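Local coordinates for protein FAD dependent oxidoreductase (Chelativorans sp. BNC1, PDB 6PXS) that oxidises iminodiacetate with the help of bound FAD and belongs to the DadA oxidoreductase family, at residues K224-H229 against T302-R307; G262-D267 against Q280-Q285; A42-P47 against S248-A253. All blocks are in the same frame, centred on the assembly; numbering follows the deposited sequence.

Overall arrangement
Contacts 1 and 3 touch the flavin directly; contact 2 reaches it through Ala263. The centres of contacts 1 and 2 are about 9 Å apart, and contact 3 lies about 13 Å from contact 1 and 14 Å from contact 2. Contact 1 pairs strands 220-231 and 298-310 of a four-stranded antiparallel sheet. Contact 3 reaches strand 251-254 at the other edge of that sheet. Contact 2 sits where the loop after strand 258-261 meets helix 277-290. Along the chain, contact 2 is nested inside contact 1, and contacts 1 and 3 interleave. Segment 42-47 comes first and is distant in sequence from the rest. Parts far apart in the chain thus meet beside the isoalloxazine.

Contact 1 (K224-H229 against T302-R307); sequences KGQIIH and TRVGFR. With FAD (flavin-adenine dinucleotide), chain E.
Segments 224-229 and 302-307 run antiparallel as neighbouring strands, with axes 4.6 Å apart at closest and directions 152° apart. Gly225 pairs with Gly305, and Ile227 with Arg303, through backbone hydrogen bonds. One of these, from Ile227 N to Arg303 O, is 3.0 Å long; the one from Gly225 N to Gly305 O is weak. On the face of Lys224, Gln226 and Ile228, the extended Lys224 chain slants past Val304, CE against CG1, and Lys224 CB is 4.0 Å from Phe306 CD1. Lys224 NZ goes on to bond Arg274 O, and Phe306 meets Phe271 edge to face. Ile228 and Thr302 lie side by side. On the other face, Ile227 CG2 touches Arg303 CB at 3.6 Å. Arg303 has CG anti to its carbonyl carbon (chi1 -58°), and its chain then runs straight out to His229. There His229 CE1 sits 3.3 Å above the guanidinium plane of Arg303, over its centre, with ring and guanidinium 22° apart. Arg303 NE also forms a salt bridge with Glu301. Replacing Arg303 by alanine would probably bare one face of the His229 ring and leave Glu301 without its charged mate. The flavin lies beside the two glycines, with Gly305 O 3.5 Å from FAD C8M. A CB on Gly305 would clash with that methyl. Arg307 CG comes within 3.4 Å of FAD C8M; the position of its guanidinium is doubtful, because NH1 is modelled too close to Thr264 O. Here the strands meet the flavin's dimethylbenzene end by shape and apolar contact, with backbone carbonyls beside the methyl groups.

Contact 2 (G262-D267 against Q280-Q285); sequences GATRED and QLEVLQ
Val283 overlaps Thr264 methyl to methyl, with Val283 CG2 3.7 Å from Thr264 CG2 and the two side chains crossing at about a right angle. Both methyls of Val283 also face the oxygen of Gly262 end-on. That approach is modelled implausibly short, and Gly262 is poorly ordered, so its exact distance is doubtful. Thr264 has its methyl anti to the carbonyl carbon, with OG1 between the backbone N and the carbonyl carbon (chi1 62°). This turns CG2 to the helix and sends OG1 to polar partners. OG1 bonds Glu266 OE1 at 3.1 Å, using the carboxylate lone pair that points away from the other oxygen. It is also bonded to Gln226 N. Glu266 OE1 has a second partner in Gln226 NE2. The fold at this point is an antiparallel sheet with helix 277-290 laid against it. Segment 262-267 follows strand 258-261 and still pairs with strand 220-231 through backbone bonds of Thr264 to Gln226 and of Glu266 to Lys224. Val283 touches both this loop and, through Ile228, strand 220-231. Ala263 points its CB away from the helix and touches the FAD. Glu282 comes only to the margin, its OE2 4.3 Å from Thr264 CG2. Beyond the contact, Leu281 and Leu284 pack on Leu281 of the second subunit.

Contact 3 (A42-P47 against S248-A253); sequences AGVVCP and SYYMLA. With FAD (flavin-adenine dinucleotide), chain E.
Segments 42-47 and 248-253 do not pair as strands; their nearest CA atoms, in Val44 and Leu252, are 7.5 Å apart. The meeting is made by side chains. Ala42 CB approaches the Tyr250 ring at its edge, near the ring plane, 3.4 Å from Tyr250 CE1. Val44 CG2 reaches the same ring obliquely. It also touches Leu252 CD2 at 3.9 Å, where the two side chains are set at a slant. The other Leu252 methyl, CD1, lies near the carbonyl oxygens of Ala42 and Gly43, 3.8 Å from Ala42 O. Tyr250 has CG between its backbone N and carbonyl carbon (chi1 53°), and from there the ring extends to the flavin. Its OH ends 3.5 Å from FAD N5. Val260 in the next strand pairs with Leu252 through the backbone. Of the two segments, 42-47 supplies the hydrogen bonds to the flavin. Gly43 N bonds FAD O4 at 3.2 Å, and Val44 N does so at 3.1 Å with a nearly straight bond (170°). Two N-H groups thus grip one carbonyl oxygen, and FAD N3 gives a weak bond back to Val44 O. Gly43 adopts backbone angles that would jam a CB against the preceding carbonyl. Ala42, Gly43, Val44 and Tyr250 belong to the FAD pocket, and backbone recognition of the flavin's pyrimidine edge is consistent with the isoalloxazine site of an FAD-dependent oxidoreductase.

Contact 1 (K224-H229 against T302-R307)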
loop_
_atom_site.group_PDB
_atom_site.type_symbol
_atom_site.label_atom_id
_atom_site.label_comp_id
_atom_site.label_asym_id
_atom_site.label_seq_id
_atom_site.Cartn_x
_atom_site.Cartn_y
_atom_site.Cartn_z
ATOM N N LYS A 224 16.797 9.793 -10.323
ATOM C CA LYS A 224 15.631 9.597 -9.473
ATOM C C LYS A 224 14.754 10.845 -9.464
ATOM O O LYS A 224 15.239 11.977 -9.556
ATOM C CB LYS A 224 16.071 9.250 -8.051
ATOM C CG LYS A 224 14.938 9.136 -7.047
ATOM C CD LYS A 224 15.460 8.673 -5.701
ATOM C CE LYS A 224 14.362 8.645 -4.655
ATOM N NZ LYS A 224 14.882 8.234 -3.320
ATOM N N GLY A 225 13.447 10.626 -9.360
ATOM C CA GLY A 225 12.500 11.717 -9.260
ATOM C C GLY A 225 11.299 11.365 -8.408
ATOM O O GLY A 225 10.624 10.363 -8.661
ATOM N N GLN A 226 11.019 12.180 -7.395
ATOM C CA GLN A 226 9.869 11.984 -6.523
ATOM C C GLN A 226 8.791 12.996 -6.887
ATOM O O GLN A 226 9.077 14.189 -7.026
ATOM C CB GLN A 226 10.268 12.133 -5.054
ATOM C CG GLN A 226 11.469 11.291 -4.658
ATOM C CD GLN A 226 11.803 11.401 -3.186
ATOM O OE1 GLN A 226 10.915 11.519 -2.341
ATOM N NE2 GLN A 226 13.091 11.368 -2.868
ATOM N N ILE A 227 7.557 12.520 -7.034
ATOM C CA ILE A 227 6.440 13.341 -7.484
ATOM C C ILE A 227 5.262 13.097 -6.552
ATOM O O ILE A 227 4.957 11.947 -6.219
ATOM C CB ILE A 227 6.066 13.028 -8.946
ATOM C CG1 ILE A 227 4.967 13.969 -9.439
ATOM C CG2 ILE A 227 5.632 11.576 -9.091
ATOM C CD1 ILE A 227 4.755 13.910 -10.941
ATOM N N ILE A 228 4.604 14.176 -6.130
ATOM C CA ILE A 228 3.545 14.115 -5.128
ATOM C C ILE A 228 2.191 14.234 -5.811
ATOM O O ILE A 228 2.019 15.020 -6.751
ATOM C CB ILE A 228 3.724 15.220 -4.068
ATOM C CG1 ILE A 228 4.987 14.957 -3.247
ATOM C CG2 ILE A 228 2.495 15.296 -3.171
ATOM C CD1 ILE A 228 5.326 16.054 -2.271
ATOM N N HIS A 229 1.222 13.459 -5.328
ATOM C CA HIS A 229 -0.148 13.487 -5.823
ATOM C C HIS A 229 -1.063 13.942 -4.697
ATOM O O HIS A 229 -1.074 13.338 -3.620
ATOM C CB HIS A 229 -0.571 12.111 -6.342
ATOM C CG HIS A 229 0.102 11.716 -7.618
ATOM N ND1 HIS A 229 -0.599 11.412 -8.765
ATOM C CD2 HIS A 229 1.413 11.586 -7.933
ATOM C CE1 HIS A 229 0.250 11.106 -9.730
ATOM N NE2 HIS A 229 1.477 11.205 -9.251
ATOM N N THR A 302 3.073 9.339 -3.131
ATOM C CA THR A 302 4.269 9.968 -3.687
ATOM C C THR A 302 4.990 8.917 -4.519
ATOM O O THR A 302 5.513 7.943 -3.970
ATOM C CB THR A 302 5.180 10.510 -2.587
ATOM O OG1 THR A 302 4.499 11.544 -1.866
ATOM C CG2 THR A 302 6.469 11.067 -3.180
ATOM N N ARG A 303 5.021 9.113 -5.832
ATOM C CA ARG A 303 5.614 8.140 -6.735
ATOM C C ARG A 303 7.102 8.410 -6.919
ATOM O O ARG A 303 7.598 9.512 -6.669
ATOM C CB ARG A 303 4.905 8.162 -8.088
ATOM C CG ARG A 303 3.417 7.892 -7.996
ATOM C CD ARG A 303 2.772 7.860 -9.365
ATOM N NE ARG A 303 1.319 7.778 -9.274
ATOM C CZ ARG A 303 0.501 7.839 -10.319
ATOM N NH1 ARG A 303 0.991 7.984 -11.542
ATOM N NH2 ARG A 303 -0.811 7.760 -10.140
ATOM N N VAL A 304 7.816 7.376 -7.358
ATOM C CA VAL A 304 9.244 7.457 -7.623
ATOM C C VAL A 304 9.510 6.907 -9.015
ATOM O O VAL A 304 8.948 5.876 -9.406
ATOM C CB VAL A 304 10.071 6.689 -6.573
ATOM C CG1 VAL A 304 11.548 6.694 -6.954
ATOM C CG2 VAL A 304 9.865 7.291 -5.192
ATOM N N GLY A 305 10.367 7.595 -9.761
ATOM C CA GLY A 305 10.717 7.172 -11.100
ATOM C C GLY A 305 12.143 7.532 -11.448
ATOM O O GLY A 305 12.643 8.581 -11.030
ATOM N N PHE A 306 12.812 6.671 -12.211
ATOM C CA PHE A 306 14.186 6.900 -12.640
ATOM C C PHE A 306 14.161 7.350 -14.097
ATOM O O PHE A 306 13.881 6.552 -14.998
ATOM C CB PHE A 306 15.028 5.638 -12.467
ATOM C CG PHE A 306 14.980 5.060 -11.076
ATOM C CD1 PHE A 306 15.473 5.772 -9.996
ATOM C CD2 PHE A 306 14.457 3.796 -10.856
ATOM C CE1 PHE A 306 15.434 5.237 -8.718
ATOM C CE2 PHE A 306 14.417 3.256 -9.581
ATOM C CZ PHE A 306 14.905 3.977 -8.514
ATOM N N ARG A 307 14.445 8.628 -14.325
ATOM C CA ARG A 307 14.463 9.147 -15.682
ATOM C C ARG A 307 15.664 8.584 -16.440
ATOM O O ARG A 307 16.768 8.518 -15.890
ATOM C CB ARG A 307 14.541 10.671 -15.680
ATOM C CG ARG A 307 13.395 11.375 -14.983
ATOM C CD ARG A 307 13.660 12.870 -14.921
ATOM N NE ARG A 307 13.669 13.363 -13.546
ATOM C CZ ARG A 307 12.679 14.041 -12.974
ATOM N NH1 ARG A 307 12.798 14.430 -11.714
ATOM N NH2 ARG A 307 11.576 14.342 -13.649
HETATM P PA FAD E . 10.743 3.423 -18.860
HETATM O O1A FAD E . 11.435 3.304 -17.554
HETATM O O2A FAD E . 9.308 3.947 -18.765
HETATM O O5B FAD E . 10.752 2.067 -19.650
HETATM C C5B FAD E . 11.778 1.077 -19.431
HETATM C C4B FAD E . 11.127 -0.279 -19.351
HETATM O O4B FAD E . 12.054 -1.289 -19.817
HETATM C C3B FAD E . 10.706 -0.703 -17.943
HETATM O O3B FAD E . 9.446 -1.362 -17.978
HETATM C C2B FAD E . 11.829 -1.654 -17.525
HETATM O O2B FAD E . 11.401 -2.605 -16.557
HETATM C C1B FAD E . 12.133 -2.323 -18.861
HETATM N N9A FAD E . 13.453 -2.939 -18.945
HETATM C C8A FAD E . 14.666 -2.336 -18.742
HETATM N N7A FAD E . 15.692 -3.142 -18.882
HETATM C C5A FAD E . 15.110 -4.361 -19.199
HETATM C C6A FAD E . 15.655 -5.630 -19.474
HETATM N N6A FAD E . 16.964 -5.894 -19.471
HETATM N N1A FAD E . 14.794 -6.634 -19.753
HETATM C C2A FAD E . 13.483 -6.380 -19.756
HETATM N N3A FAD E . 12.859 -5.225 -19.513
HETATM C C4A FAD E . 13.732 -4.250 -19.240
HETATM N N1 FAD E . 8.163 13.681 -19.234
HETATM C C2 FAD E . 7.367 14.633 -19.803
HETATM O O2 FAD E . 7.316 14.786 -21.028
HETATM N N3 FAD E . 6.588 15.449 -19.000
HETATM C C4 FAD E . 6.528 15.408 -17.623
HETATM O O4 FAD E . 5.798 16.188 -17.014
HETATM C C4X FAD E . 7.381 14.397 -17.026
HETATM N N5 FAD E . 7.386 14.289 -15.728
HETATM C C5X FAD E . 8.198 13.322 -15.157
HETATM C C6 FAD E . 8.215 13.195 -13.769
HETATM C C7 FAD E . 9.010 12.237 -13.146
HETATM C C7M FAD E . 9.002 12.130 -11.645
HETATM C C8 FAD E . 9.815 11.392 -13.926
HETATM C C8M FAD E . 10.689 10.347 -13.281
HETATM C C9 FAD E . 9.799 11.517 -15.311
HETATM C C9A FAD E . 9.001 12.472 -15.932
HETATM N N10 FAD E . 8.962 12.620 -17.334
HETATM C C10 FAD E . 8.164 13.578 -17.915
HETATM C "C1'" FAD E . 9.791 11.769 -18.203
HETATM C "C2'" FAD E . 9.107 10.462 -18.600
HETATM O "O2'" FAD E . 8.378 9.928 -17.494
HETATM C "C3'" FAD E . 10.172 9.453 -19.031
HETATM O "O3'" FAD E . 11.147 10.116 -19.829
HETATM C "C4'" FAD E . 9.634 8.263 -19.825
HETATM O "O4'" FAD E . 8.639 7.598 -19.047
HETATM C "C5'" FAD E . 10.740 7.298 -20.195
HETATM O "O5'" FAD E . 10.167 6.150 -20.855
HETATM P P FAD E . 11.055 4.908 -21.237
HETATM O O1P FAD E . 12.290 5.400 -22.000
HETATM O O2P FAD E . 10.268 3.848 -21.916
HETATM O O3P FAD E . 11.550 4.397 -19.815
#

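Contact 2 (G262-D267 against Q280-Q285)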
loop_
_atom_site.group_PDB
_atom_site.type_symbol
_atom_site.label_atom_id
_atom_site.label_comp_id
_atom_site.label_asym_id
_atom_site.label_seq_id
_atom_site.Cartn_x
_atom_site.Cartn_y
_atom_site.Cartn_z
ATOM N N GLY A 262 5.395 19.333 -8.852
ATOM C CA GLY A 262 6.678 19.148 -9.504
ATOM C C GLY A 262 7.603 18.164 -8.822
ATOM O O GLY A 262 7.518 17.958 -7.609
ATOM N N ALA A 263 8.496 17.559 -9.595
ATOM C CA ALA A 263 9.305 16.446 -9.127
ATOM C C ALA A 263 10.719 16.892 -8.773
ATOM O O ALA A 263 11.168 17.987 -9.118
ATOM C CB ALA A 263 9.351 15.343 -10.189
ATOM N N THR A 264 11.422 16.008 -8.070
ATOM C CA THR A 264 12.823 16.210 -7.741
ATOM C C THR A 264 13.699 15.775 -8.911
ATOM O O THR A 264 13.256 15.081 -9.827
ATOM C CB THR A 264 13.201 15.423 -6.485
ATOM O OG1 THR A 264 13.019 14.020 -6.719
ATOM C CG2 THR A 264 12.340 15.846 -5.302
ATOM N N ARG A 265 14.965 16.193 -8.868
ATOM C CA ARG A 265 15.939 15.867 -9.917
ATOM C C ARG A 265 17.244 15.488 -9.218
ATOM O O ARG A 265 18.107 16.337 -8.979
ATOM C CB ARG A 265 16.117 17.035 -10.876
ATOM C CG ARG A 265 14.843 17.364 -11.640
ATOM C CD ARG A 265 14.873 18.731 -12.297
ATOM N NE ARG A 265 13.560 19.064 -12.843
ATOM C CZ ARG A 265 13.058 18.543 -13.960
ATOM N NH1 ARG A 265 11.850 18.900 -14.374
ATOM N NH2 ARG A 265 13.759 17.661 -14.663
ATOM N N GLU A 266 17.383 14.199 -8.912
ATOM C CA GLU A 266 18.455 13.696 -8.056
ATOM C C GLU A 266 19.500 13.007 -8.927
ATOM O O GLU A 266 19.324 11.857 -9.338
ATOM C CB GLU A 266 17.886 12.752 -7.002
ATOM C CG GLU A 266 16.844 13.404 -6.099
ATOM C CD GLU A 266 16.227 12.437 -5.103
ATOM O OE1 GLU A 266 14.984 12.419 -4.987
ATOM O OE2 GLU A 266 16.983 11.695 -4.440
ATOM N N ASP A 267 20.592 13.714 -9.204
ATOM C CA ASP A 267 21.694 13.141 -9.965
ATOM C C ASP A 267 22.467 12.141 -9.115
ATOM O O ASP A 267 22.506 12.232 -7.885
ATOM C CB ASP A 267 22.636 14.240 -10.455
ATOM C CG ASP A 267 22.039 15.065 -11.575
ATOM O OD1 ASP A 267 21.422 14.468 -12.483
ATOM O OD2 ASP A 267 22.184 16.306 -11.545
ATOM N N GLN A 280 10.662 15.067 -0.524
ATOM C CA GLN A 280 9.274 15.495 -0.392
ATOM C C GLN A 280 9.173 16.916 0.146
ATOM O O GLN A 280 8.287 17.675 -0.265
ATOM C CB GLN A 280 8.515 14.522 0.509
ATOM C CG GLN A 280 8.268 13.178 -0.144
ATOM C CD GLN A 280 7.169 12.393 0.535
ATOM O OE1 GLN A 280 6.074 12.241 -0.005
ATOM N NE2 GLN A 280 7.454 11.887 1.724
ATOM N N LEU A 281 10.067 17.296 1.061
ATOM C CA LEU A 281 10.066 18.664 1.568
ATOM C C LEU A 281 10.243 19.660 0.429
ATOM O O LEU A 281 9.486 20.631 0.314
ATOM C CB LEU A 281 11.169 18.838 2.614
ATOM C CG LEU A 281 11.359 20.250 3.183
ATOM C CD1 LEU A 281 10.130 20.701 3.958
ATOM C CD2 LEU A 281 12.592 20.317 4.070
ATOM N N GLU A 282 11.239 19.429 -0.429
ATOM C CA GLU A 282 11.506 20.360 -1.520
ATOM C C GLU A 282 10.276 20.550 -2.397
ATOM O O GLU A 282 9.944 21.678 -2.780
ATOM C CB GLU A 282 12.686 19.861 -2.354
ATOM C CG GLU A 282 14.010 19.847 -1.608
ATOM C CD GLU A 282 15.134 19.249 -2.429
ATOM O OE1 GLU A 282 16.286 19.226 -1.940
ATOM O OE2 GLU A 282 14.865 18.798 -3.564
ATOM N N VAL A 283 9.582 19.457 -2.720
ATOM C CA VAL A 283 8.402 19.560 -3.573
ATOM C C VAL A 283 7.285 20.301 -2.850
ATOM O O VAL A 283 6.616 21.164 -3.432
ATOM C CB VAL A 283 7.953 18.160 -4.028
ATOM C CG1 VAL A 283 6.676 18.253 -4.844
ATOM C CG2 VAL A 283 9.054 17.482 -4.831
ATOM N N LEU A 284 7.065 19.983 -1.573
ATOM C CA LEU A 284 6.002 20.646 -0.824
ATOM C C LEU A 284 6.249 22.147 -0.724
ATOM O O LEU A 284 5.316 22.948 -0.861
ATOM C CB LEU A 284 5.876 20.024 0.567
ATOM C CG LEU A 284 5.325 18.595 0.615
ATOM C CD1 LEU A 284 5.475 17.999 2.008
ATOM C CD2 LEU A 284 3.866 18.566 0.185
ATOM N N GLN A 285 7.501 22.551 -0.490
ATOM C CA GLN A 285 7.812 23.975 -0.402
ATOM C C GLN A 285 7.485 24.687 -1.708
ATOM O O GLN A 285 6.840 25.742 -1.712
ATOM C CB GLN A 285 9.285 24.171 -0.044
ATOM C CG GLN A 285 9.601 23.997 1.429
ATOM C CD GLN A 285 11.072 24.207 1.732
ATOM O OE1 GLN A 285 11.829 24.685 0.886
ATOM N NE2 GLN A 285 11.486 23.845 2.942
#

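Contact 3 (A42-P47 against S248-A253)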
loop_
_atom_site.group_PDB
_atom_site.type_symbol
_atom_site.label_atom_id
_atom_site.label_comp_id
_atom_site.label_asym_id
_atom_site.label_seq_id
_atom_site.Cartn_x
_atom_site.Cartn_y
_atom_site.Cartn_z
ATOM N N ALA A 42 4.818 12.866 -14.617
ATOM C CA ALA A 42 3.813 13.875 -14.304
ATOM C C ALA A 42 2.783 13.977 -15.421
ATOM O O ALA A 42 1.592 13.723 -15.212
ATOM C CB ALA A 42 4.490 15.226 -14.066
ATOM N N GLY A 43 3.231 14.341 -16.621
ATOM C CA GLY A 43 2.356 14.372 -17.775
ATOM C C GLY A 43 2.072 15.755 -18.323
ATOM O O GLY A 43 0.959 16.019 -18.786
ATOM N N VAL A 44 3.059 16.644 -18.285
ATOM C CA VAL A 44 2.915 17.987 -18.832
ATOM C C VAL A 44 3.400 17.987 -20.274
ATOM O O VAL A 44 4.467 17.441 -20.581
ATOM C CB VAL A 44 3.695 19.010 -17.991
ATOM C CG1 VAL A 44 3.642 20.381 -18.646
ATOM C CG2 VAL A 44 3.136 19.067 -16.581
ATOM N N VAL A 45 2.619 18.600 -21.162
ATOM C CA VAL A 45 2.960 18.711 -22.581
ATOM C C VAL A 45 2.840 20.189 -22.944
ATOM O O VAL A 45 1.769 20.666 -23.333
ATOM C CB VAL A 45 2.062 17.848 -23.472
ATOM C CG1 VAL A 45 2.478 17.978 -24.926
ATOM C CG2 VAL A 45 2.113 16.396 -23.026
ATOM N N CYS A 46 3.947 20.922 -22.830
ATOM C CA CYS A 46 3.956 22.357 -23.086
ATOM C C CYS A 46 5.391 22.819 -23.325
ATOM O O CYS A 46 6.040 23.336 -22.407
ATOM C CB CYS A 46 3.327 23.113 -21.914
ATOM S SG CYS A 46 3.019 24.860 -22.240
ATOM N N PRO A 47 5.918 22.654 -24.543
ATOM C CA PRO A 47 7.358 22.864 -24.755
ATOM C C PRO A 47 7.775 24.310 -24.968
ATOM O O PRO A 47 8.967 24.614 -24.819
ATOM C CB PRO A 47 7.638 22.040 -26.017
ATOM C CG PRO A 47 6.361 22.154 -26.795
ATOM C CD PRO A 47 5.246 22.185 -25.769
ATOM N N SER A 248 12.359 24.614 -12.047
ATOM C CA SER A 248 12.534 23.166 -12.033
ATOM C C SER A 248 11.333 22.446 -11.432
ATOM O O SER A 248 11.305 21.209 -11.438
ATOM C CB SER A 248 13.795 22.735 -11.269
ATOM O OG SER A 248 13.647 22.941 -9.874
ATOM N N TYR A 249 10.345 23.170 -10.916
ATOM C CA TYR A 249 9.142 22.585 -10.346
ATOM C C TYR A 249 7.940 22.986 -11.188
ATOM O O TYR A 249 8.031 23.827 -12.087
ATOM C CB TYR A 249 8.954 23.023 -8.887
ATOM C CG TYR A 249 10.087 22.597 -7.980
ATOM C CD1 TYR A 249 10.158 21.299 -7.493
ATOM C CD2 TYR A 249 11.087 23.489 -7.615
ATOM C CE1 TYR A 249 11.192 20.901 -6.666
ATOM C CE2 TYR A 249 12.125 23.100 -6.787
ATOM C CZ TYR A 249 12.172 21.805 -6.317
ATOM O OH TYR A 249 13.202 21.409 -5.493
ATOM N N TYR A 250 6.803 22.371 -10.885
ATOM C CA TYR A 250 5.588 22.540 -11.674
ATOM C C TYR A 250 4.448 21.852 -10.935
ATOM O O TYR A 250 4.634 21.289 -9.852
ATOM C CB TYR A 250 5.764 21.972 -13.082
ATOM C CG TYR A 250 6.251 20.542 -13.102
ATOM C CD1 TYR A 250 5.356 19.480 -13.029
ATOM C CD2 TYR A 250 7.604 20.251 -13.195
ATOM C CE1 TYR A 250 5.796 18.169 -13.048
ATOM C CE2 TYR A 250 8.056 18.942 -13.215
ATOM C CZ TYR A 250 7.148 17.907 -13.141
ATOM O OH TYR A 250 7.594 16.605 -13.162
ATOM N N MET A 251 3.260 21.905 -11.527
ATOM C CA MET A 251 2.117 21.186 -10.987
ATOM C C MET A 251 0.980 21.251 -11.993
ATOM O O MET A 251 0.890 22.193 -12.784
ATOM C CB MET A 251 1.677 21.761 -9.637
ATOM C CG MET A 251 1.207 23.198 -9.689
ATOM S SD MET A 251 0.906 23.861 -8.039
ATOM C CE MET A 251 0.001 25.347 -8.449
ATOM N N LEU A 252 0.120 20.236 -11.950
ATOM C CA LEU A 252 -1.005 20.128 -12.866
ATOM C C LEU A 252 -2.161 19.458 -12.137
ATOM O O LEU A 252 -2.020 18.995 -11.002
ATOM C CB LEU A 252 -0.628 19.344 -14.129
ATOM C CG LEU A 252 -0.138 17.906 -13.933
ATOM C CD1 LEU A 252 -0.159 17.150 -15.253
ATOM C CD2 LEU A 252 1.260 17.873 -13.331
ATOM N N ALA A 253 -3.310 19.405 -12.805
ATOM C CA ALA A 253 -4.524 18.854 -12.223
ATOM C C ALA A 253 -5.162 17.860 -13.181
ATOM O O ALA A 253 -5.046 17.987 -14.403
ATOM C CB ALA A 253 -5.535 19.955 -11.889
HETATM P PA FAD E . 10.743 3.423 -18.860
HETATM O O1A FAD E . 11.435 3.304 -17.554
HETATM O O2A FAD E . 9.308 3.947 -18.765
HETATM O O5B FAD E . 10.752 2.067 -19.650
HETATM C C5B FAD E . 11.778 1.077 -19.431
HETATM C C4B FAD E . 11.127 -0.279 -19.351
HETATM O O4B FAD E . 12.054 -1.289 -19.817
HETATM C C3B FAD E . 10.706 -0.703 -17.943
HETATM O O3B FAD E . 9.446 -1.362 -17.978
HETATM C C2B FAD E . 11.829 -1.654 -17.525
HETATM O O2B FAD E . 11.401 -2.605 -16.557
HETATM C C1B FAD E . 12.133 -2.323 -18.861
HETATM N N9A FAD E . 13.453 -2.939 -18.945
HETATM C C8A FAD E . 14.666 -2.336 -18.742
HETATM N N7A FAD E . 15.692 -3.142 -18.882
HETATM C C5A FAD E . 15.110 -4.361 -19.199
HETATM C C6A FAD E . 15.655 -5.630 -19.474
HETATM N N6A FAD E . 16.964 -5.894 -19.471
HETATM N N1A FAD E . 14.794 -6.634 -19.753
HETATM C C2A FAD E . 13.483 -6.380 -19.756
HETATM N N3A FAD E . 12.859 -5.225 -19.513
HETATM C C4A FAD E . 13.732 -4.250 -19.240
HETATM N N1 FAD E . 8.163 13.681 -19.234
HETATM C C2 FAD E . 7.367 14.633 -19.803
HETATM O O2 FAD E . 7.316 14.786 -21.028
HETATM N N3 FAD E . 6.588 15.449 -19.000
HETATM C C4 FAD E . 6.528 15.408 -17.623
HETATM O O4 FAD E . 5.798 16.188 -17.014
HETATM C C4X FAD E . 7.381 14.397 -17.026
HETATM N N5 FAD E . 7.386 14.289 -15.728
HETATM C C5X FAD E . 8.198 13.322 -15.157
HETATM C C6 FAD E . 8.215 13.195 -13.769
HETATM C C7 FAD E . 9.010 12.237 -13.146
HETATM C C7M FAD E . 9.002 12.130 -11.645
HETATM C C8 FAD E . 9.815 11.392 -13.926
HETATM C C8M FAD E . 10.689 10.347 -13.281
HETATM C C9 FAD E . 9.799 11.517 -15.311
HETATM C C9A FAD E . 9.001 12.472 -15.932
HETATM N N10 FAD E . 8.962 12.620 -17.334
HETATM C C10 FAD E . 8.164 13.578 -17.915
HETATM C "C1'" FAD E . 9.791 11.769 -18.203
HETATM C "C2'" FAD E . 9.107 10.462 -18.600
HETATM O "O2'" FAD E . 8.378 9.928 -17.494
HETATM C "C3'" FAD E . 10.172 9.453 -19.031
HETATM O "O3'" FAD E . 11.147 10.116 -19.829
HETATM C "C4'" FAD E . 9.634 8.263 -19.825
HETATM O "O4'" FAD E . 8.639 7.598 -19.047
HETATM C "C5'" FAD E . 10.740 7.298 -20.195
HETATM O "O5'" FAD E . 10.167 6.150 -20.855
HETATM P P FAD E . 11.055 4.908 -21.237
HETATM O O1P FAD E . 12.290 5.400 -22.000
HETATM O O2P FAD E . 10.268 3.848 -21.916
HETATM O O3P FAD E . 11.550 4.397 -19.815
#